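Packaging enzyme P4 (PDB 4BLP) probably hydrolyses nucleoside triphosphates as a hexameric RecA-like helicase motor that packages RNA into the phage procapsid. Local coordinates at residues D[170-175]-D[208-213]; D[213-218]-D[253-258]. All blocks are in the same frame, centred on the assembly; numbering follows the deposited sequence.

Overall arrangement
Both interactions lie in the buried core of the chain, on the central mixed sheet, in which strands 170-173, 210-213 and 252-257 are successive parallel neighbours. Interaction 1 joins the first two of these, edge to edge: backbone hydrogen bonds carry it, with aliphatic side chains on one face and a salt bridge on the other. Interaction 2 begins where strand 210-213 ends; there Asp213, shared by both, leads through a cis peptide into helix 216-221, and an aromatic ring over alanine largely replaces the backbone bonding. The two meet directly: Ile212 N lies 2.8 Å from Val254 O, and Gly175 O is 2.9 Å from Arg216 NH1. Each also reaches a second subunit.

Interaction 1. Residues D[170-175]-D[208-213]; sequences VTIRWG and YRVVID
Val170 to Arg173 pair in parallel register with Val210 to Asp213, the strand axes 4.5 Å apart at closest approach. Backbone bonds zip the pair together: Val170 O takes Val211 N, Ile172 N gives to Val211 O (2.8 Å), and Ile172 O receives Asp213 N (2.8 Å). The outer bonds are less regular: Val170 N to Arg209 O is long at 3.3 Å, and Trp174 N meets Asp213 O from above its carbonyl plane.

Apolar contacts line the face of Val170, Ile172, Val210 and Ile212. Ile172 reaches across with CD1, 3.6 Å from Val210 CG2, while Val170 CG1 packs against Val210 CB and the CB of Tyr208. Helix 193-205 covers Val170 and Ile172.

The other face, with Thr171, Arg173, Val211 and Asp213, is mixed: Thr171 CG2 packs 3.8 Å from Asp213 CB. Bends at chi2 and chi3 (-88° and -68°) curl Arg173 alongside Asp213, and its NH1 meets Asp213 OD2 at 2.9 Å from above the carboxylate plane, a salt bridge with OD2 near the guanidinium plane. Arg173 NE pairs with Asp182, and Asp213 OD2 also bonds weakly to Ser160 of a probable Walker A P-loop, consistent with Asp213 ending a Walker B-like strand in a RecA-type parallel core.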
loop_
_atom_site.group_PDB
_atom_site.type_symbol
_atom_site.label_atom_id
_atom_site.label_comp_id
_atom_site.label_asym_id
_atom_site.label_seq_id
_atom_site.Cartn_x
_atom_site.Cartn_y
_atom_site.Cartn_z
ATOM N N VAL D 170 -20.793 -25.580 -26.054
ATOM C CA VAL D 170 -19.344 -25.454 -25.943
ATOM C C VAL D 170 -18.999 -24.917 -24.571
ATOM O O VAL D 170 -19.763 -24.120 -24.004
ATOM C CB VAL D 170 -18.800 -24.546 -27.094
ATOM C CG1 VAL D 170 -19.393 -23.138 -27.014
ATOM C CG2 VAL D 170 -17.253 -24.502 -27.115
ATOM N N THR D 171 -17.872 -25.363 -24.041
ATOM C CA THR D 171 -17.346 -24.868 -22.763
ATOM C C THR D 171 -15.996 -24.236 -22.995
ATOM O O THR D 171 -15.099 -24.864 -23.561
ATOM C CB THR D 171 -17.257 -26.021 -21.734
ATOM O OG1 THR D 171 -18.559 -26.603 -21.541
ATOM C CG2 THR D 171 -16.695 -25.550 -20.375
ATOM N N ILE D 172 -15.840 -23.000 -22.530
ATOM C CA ILE D 172 -14.551 -22.320 -22.579
ATOM C C ILE D 172 -13.826 -22.698 -21.294
ATOM O O ILE D 172 -14.414 -22.601 -20.215
ATOM C CB ILE D 172 -14.718 -20.807 -22.731
ATOM C CG1 ILE D 172 -15.282 -20.516 -24.132
ATOM C CG2 ILE D 172 -13.346 -20.071 -22.513
ATOM C CD1 ILE D 172 -15.680 -19.050 -24.212
ATOM N N ARG D 173 -12.577 -23.151 -21.417
ATOM C CA ARG D 173 -11.817 -23.598 -20.243
ATOM C C ARG D 173 -10.729 -22.591 -19.947
ATOM O O ARG D 173 -9.858 -22.355 -20.791
ATOM C CB ARG D 173 -11.264 -25.022 -20.519
ATOM C CG ARG D 173 -12.440 -26.043 -20.512
ATOM C CD ARG D 173 -12.714 -26.584 -19.098
ATOM N NE ARG D 173 -11.567 -27.407 -18.715
ATOM C CZ ARG D 173 -11.229 -27.710 -17.464
ATOM N NH1 ARG D 173 -11.984 -27.309 -16.443
ATOM N NH2 ARG D 173 -10.127 -28.399 -17.223
ATOM N N TRP D 174 -10.841 -21.924 -18.790
ATOM C CA TRP D 174 -9.929 -20.847 -18.405
ATOM C C TRP D 174 -9.533 -20.935 -16.951
ATOM O O TRP D 174 -10.414 -20.976 -16.066
ATOM C CB TRP D 174 -10.626 -19.483 -18.655
ATOM C CG TRP D 174 -9.744 -18.281 -18.372
ATOM C CD1 TRP D 174 -8.416 -18.137 -18.685
ATOM C CD2 TRP D 174 -10.138 -17.063 -17.708
ATOM N NE1 TRP D 174 -7.951 -16.920 -18.222
ATOM C CE2 TRP D 174 -8.986 -16.243 -17.617
ATOM C CE3 TRP D 174 -11.352 -16.602 -17.135
ATOM C CZ2 TRP D 174 -9.021 -14.951 -17.049
ATOM C CZ3 TRP D 174 -11.393 -15.321 -16.579
ATOM C CH2 TRP D 174 -10.236 -14.515 -16.524
ATOM N N GLY D 175 -8.226 -20.936 -16.706
ATOM C CA GLY D 175 -7.658 -20.882 -15.358
ATOM C C GLY D 175 -7.952 -22.085 -14.478
ATOM O O GLY D 175 -7.899 -21.993 -13.250
ATOM N N TYR D 208 -24.070 -20.159 -30.203
ATOM C CA TYR D 208 -23.717 -21.287 -29.353
ATOM C C TYR D 208 -24.170 -21.003 -27.933
ATOM O O TYR D 208 -24.018 -19.873 -27.453
ATOM C CB TYR D 208 -22.186 -21.500 -29.317
ATOM C CG TYR D 208 -21.600 -22.090 -30.565
ATOM C CD1 TYR D 208 -21.333 -21.297 -31.677
ATOM C CD2 TYR D 208 -21.266 -23.432 -30.625
ATOM C CE1 TYR D 208 -20.816 -21.846 -32.851
ATOM C CE2 TYR D 208 -20.719 -23.988 -31.782
ATOM C CZ TYR D 208 -20.530 -23.196 -32.905
ATOM O OH TYR D 208 -19.961 -23.732 -34.038
ATOM N N ARG D 209 -24.642 -22.039 -27.230
ATOM C CA ARG D 209 -24.849 -21.927 -25.790
ATOM C C ARG D 209 -23.475 -22.165 -25.218
ATOM O O ARG D 209 -22.994 -23.302 -25.259
ATOM C CB ARG D 209 -25.878 -22.954 -25.240
ATOM C CG ARG D 209 -25.925 -22.960 -23.684
ATOM C CD ARG D 209 -26.331 -21.605 -23.056
ATOM N NE ARG D 209 -27.663 -21.196 -23.517
ATOM C CZ ARG D 209 -27.935 -20.065 -24.154
ATOM N NH1 ARG D 209 -26.993 -19.138 -24.306
ATOM N NH2 ARG D 209 -29.159 -19.831 -24.606
ATOM N N VAL D 210 -22.841 -21.103 -24.723
ATOM C CA VAL D 210 -21.457 -21.191 -24.254
ATOM C C VAL D 210 -21.403 -21.032 -22.748
ATOM O O VAL D 210 -22.036 -20.138 -22.169
ATOM C CB VAL D 210 -20.529 -20.160 -25.006
ATOM C CG1 VAL D 210 -21.123 -18.764 -25.057
ATOM C CG2 VAL D 210 -19.115 -20.111 -24.413
ATOM N N VAL D 211 -20.619 -21.898 -22.118
ATOM C CA VAL D 211 -20.394 -21.872 -20.663
ATOM C C VAL D 211 -18.919 -21.628 -20.453
ATOM O O VAL D 211 -18.108 -22.194 -21.182
ATOM C CB VAL D 211 -20.853 -23.229 -20.053
ATOM C CG1 VAL D 211 -20.229 -23.461 -18.670
ATOM C CG2 VAL D 211 -22.392 -23.329 -20.045
ATOM N N ILE D 212 -18.569 -20.825 -19.455
ATOM C CA ILE D 212 -17.166 -20.554 -19.126
ATOM C C ILE D 212 -16.819 -21.226 -17.812
ATOM O O ILE D 212 -17.390 -20.901 -16.771
ATOM C CB ILE D 212 -16.849 -19.043 -19.077
ATOM C CG1 ILE D 212 -17.193 -18.410 -20.465
ATOM C CG2 ILE D 212 -15.369 -18.816 -18.737
ATOM C CD1 ILE D 212 -17.929 -17.114 -20.334
ATOM N N ASP D 213 -15.844 -22.147 -17.886
ATOM C CA ASP D 213 -15.317 -22.869 -16.746
ATOM C C ASP D 213 -13.848 -22.483 -16.611
ATOM O O ASP D 213 -13.010 -23.106 -17.252
ATOM C CB ASP D 213 -15.491 -24.386 -16.944
ATOM C CG ASP D 213 -15.007 -25.199 -15.772
ATOM O OD1 ASP D 213 -14.818 -24.613 -14.680
ATOM O OD2 ASP D 213 -14.720 -26.403 -15.965
#

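Interaction 2. Residues D[213-218]-D[253-258]; sequences DSFRNL and LVAAIN
Phe215 lays its ring flat against the methyl of Ala255 and carries most of the side-chain contact. Ala255 CB stands 3.5 Å from the ring centroid and only 5° off the ring normal, a centred CH-pi contact in which all six ring carbons are nearly equally far from the methyl. With CG beside the backbone N (chi1 -86°), the ring swings back along strand 252-257 to reach it. Ile257 approaches differently: its CD1 lies near the ring plane, at the edge, and touches Phe215 CB at 4.0 Å.

Ala256 contributes mostly through its backbone. Its carbonyl oxygen accepts the N-H of Phe215 at 2.9 Å, and that N-H points nearly straight at Ala256 O. The same Ala256 O lies 3.5 Å from Ser214 CB. Ser214 CB also touches Ala256 CB, at 4.0 Å.

The Asp213-Ser214 peptide is cis, at the point where the chain leaves the line of strand 210-213; this resembles the non-proline cis peptide that follows the Walker B aspartate in RecA itself. Ser214 OG then accepts from Arg216 N at 3.1 Å, closing an ST turn, and is also bonded to Glu176. Phe215, its own N-H spent on Ala256, occupies the N-cap position of helix 216-221.

Around this junction, Phe215 also packs on Met196 of helix 193-205 and on Leu148 of strand 147-152, the next strand of the sheet, whose Val150 and Val152 meet Ile257. Leu218 turns to helix 233-248, while Arg216 bonds to Thr240 and Ser276 of a second subunit, placing the start of helix 216-221 at the subunit interface, with the sheet behind it.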
loop_
_atom_site.group_PDB
_atom_site.type_symbol
_atom_site.label_atom_id
_atom_site.label_comp_id
_atom_site.label_asym_id
_atom_site.label_seq_id
_atom_site.Cartn_x
_atom_site.Cartn_y
_atom_site.Cartn_z
ATOM N N ASP D 213 -15.844 -22.147 -17.886
ATOM C CA ASP D 213 -15.317 -22.869 -16.746
ATOM C C ASP D 213 -13.848 -22.483 -16.611
ATOM O O ASP D 213 -13.010 -23.106 -17.252
ATOM C CB ASP D 213 -15.491 -24.386 -16.944
ATOM C CG ASP D 213 -15.007 -25.199 -15.772
ATOM O OD1 ASP D 213 -14.818 -24.613 -14.680
ATOM O OD2 ASP D 213 -14.720 -26.403 -15.965
ATOM N N SER D 214 -13.529 -21.403 -15.874
ATOM C CA SER D 214 -14.460 -20.654 -15.006
ATOM C C SER D 214 -13.986 -19.213 -14.852
ATOM O O SER D 214 -13.020 -18.800 -15.515
ATOM C CB SER D 214 -14.460 -21.315 -13.614
ATOM O OG SER D 214 -13.217 -21.069 -12.963
ATOM N N PHE D 215 -14.612 -18.466 -13.923
ATOM C CA PHE D 215 -14.182 -17.099 -13.636
ATOM C C PHE D 215 -13.260 -17.057 -12.408
ATOM O O PHE D 215 -13.068 -15.988 -11.823
ATOM C CB PHE D 215 -15.428 -16.185 -13.448
ATOM C CG PHE D 215 -16.016 -15.584 -14.700
ATOM C CD1 PHE D 215 -15.572 -15.975 -15.958
ATOM C CD2 PHE D 215 -16.998 -14.590 -14.628
ATOM C CE1 PHE D 215 -16.125 -15.414 -17.127
ATOM C CE2 PHE D 215 -17.525 -14.000 -15.801
ATOM C CZ PHE D 215 -17.096 -14.423 -17.046
ATOM N N ARG D 216 -12.642 -18.190 -12.040
ATOM C CA ARG D 216 -11.750 -18.160 -10.871
ATOM C C ARG D 216 -10.624 -17.077 -11.011
ATOM O O ARG D 216 -10.313 -16.429 -10.017
ATOM C CB ARG D 216 -11.213 -19.542 -10.522
ATOM C CG ARG D 216 -10.165 -20.119 -11.398
ATOM C CD ARG D 216 -10.089 -21.617 -11.067
ATOM N NE ARG D 216 -9.585 -21.924 -9.727
ATOM C CZ ARG D 216 -8.383 -22.436 -9.488
ATOM N NH1 ARG D 216 -7.552 -22.695 -10.492
ATOM N NH2 ARG D 216 -8.015 -22.725 -8.251
ATOM N N ASN D 217 -10.039 -16.853 -12.224
ATOM C CA ASN D 217 -8.992 -15.816 -12.322
ATOM C C ASN D 217 -9.554 -14.401 -12.114
ATOM O O ASN D 217 -8.802 -13.522 -11.696
ATOM C CB ASN D 217 -8.271 -15.906 -13.662
ATOM C CG ASN D 217 -7.000 -16.693 -13.522
ATOM O OD1 ASN D 217 -6.834 -17.458 -12.580
ATOM N ND2 ASN D 217 -6.044 -16.443 -14.400
ATOM N N LEU D 218 -10.863 -14.194 -12.396
ATOM C CA LEU D 218 -11.496 -12.907 -12.111
ATOM C C LEU D 218 -11.620 -12.744 -10.595
ATOM O O LEU D 218 -11.274 -11.689 -10.035
ATOM C CB LEU D 218 -12.880 -12.865 -12.802
ATOM C CG LEU D 218 -13.467 -11.492 -12.987
ATOM C CD1 LEU D 218 -12.698 -10.719 -14.113
ATOM C CD2 LEU D 218 -14.995 -11.603 -13.315
ATOM N N LEU D 253 -23.928 -14.998 -21.810
ATOM C CA LEU D 253 -22.794 -15.827 -21.412
ATOM C C LEU D 253 -23.143 -16.470 -20.087
ATOM O O LEU D 253 -23.828 -15.849 -19.271
ATOM C CB LEU D 253 -21.465 -15.027 -21.252
ATOM C CG LEU D 253 -20.926 -14.378 -22.525
ATOM C CD1 LEU D 253 -19.566 -13.714 -22.272
ATOM C CD2 LEU D 253 -20.861 -15.364 -23.668
ATOM N N VAL D 254 -22.676 -17.702 -19.877
ATOM C CA VAL D 254 -22.896 -18.439 -18.629
ATOM C C VAL D 254 -21.518 -18.681 -18.038
ATOM O O VAL D 254 -20.625 -19.098 -18.780
ATOM C CB VAL D 254 -23.677 -19.750 -18.833
ATOM C CG1 VAL D 254 -23.862 -20.475 -17.485
ATOM C CG2 VAL D 254 -25.040 -19.462 -19.492
ATOM N N ALA D 255 -21.300 -18.374 -16.757
ATOM C CA ALA D 255 -19.962 -18.615 -16.200
ATOM C C ALA D 255 -20.028 -19.189 -14.803
ATOM O O ALA D 255 -20.837 -18.716 -14.012
ATOM C CB ALA D 255 -19.187 -17.308 -16.168
ATOM N N ALA D 256 -19.146 -20.163 -14.492
ATOM C CA ALA D 256 -19.010 -20.696 -13.128
ATOM C C ALA D 256 -18.145 -19.743 -12.308
ATOM O O ALA D 256 -17.124 -19.239 -12.804
ATOM C CB ALA D 256 -18.373 -22.092 -13.154
ATOM N N ILE D 257 -18.521 -19.503 -11.053
ATOM C CA ILE D 257 -17.697 -18.669 -10.201
ATOM C C ILE D 257 -17.785 -19.129 -8.752
ATOM O O ILE D 257 -18.851 -19.553 -8.299
ATOM C CB ILE D 257 -18.093 -17.161 -10.370
ATOM C CG1 ILE D 257 -17.035 -16.223 -9.784
ATOM C CG2 ILE D 257 -19.509 -16.851 -9.813
ATOM C CD1 ILE D 257 -17.241 -14.734 -10.242
ATOM N N ASN D 258 -16.661 -19.073 -8.044
ATOM C CA ASN D 258 -16.607 -19.388 -6.605
ATOM C C ASN D 258 -16.001 -18.157 -5.933
ATOM O O ASN D 258 -14.787 -18.008 -6.001
ATOM C CB ASN D 258 -15.817 -20.666 -6.327
ATOM C CG ASN D 258 -15.568 -20.875 -4.839
ATOM O OD1 ASN D 258 -16.130 -20.184 -3.975
ATOM N ND2 ASN D 258 -14.744 -21.864 -4.501
#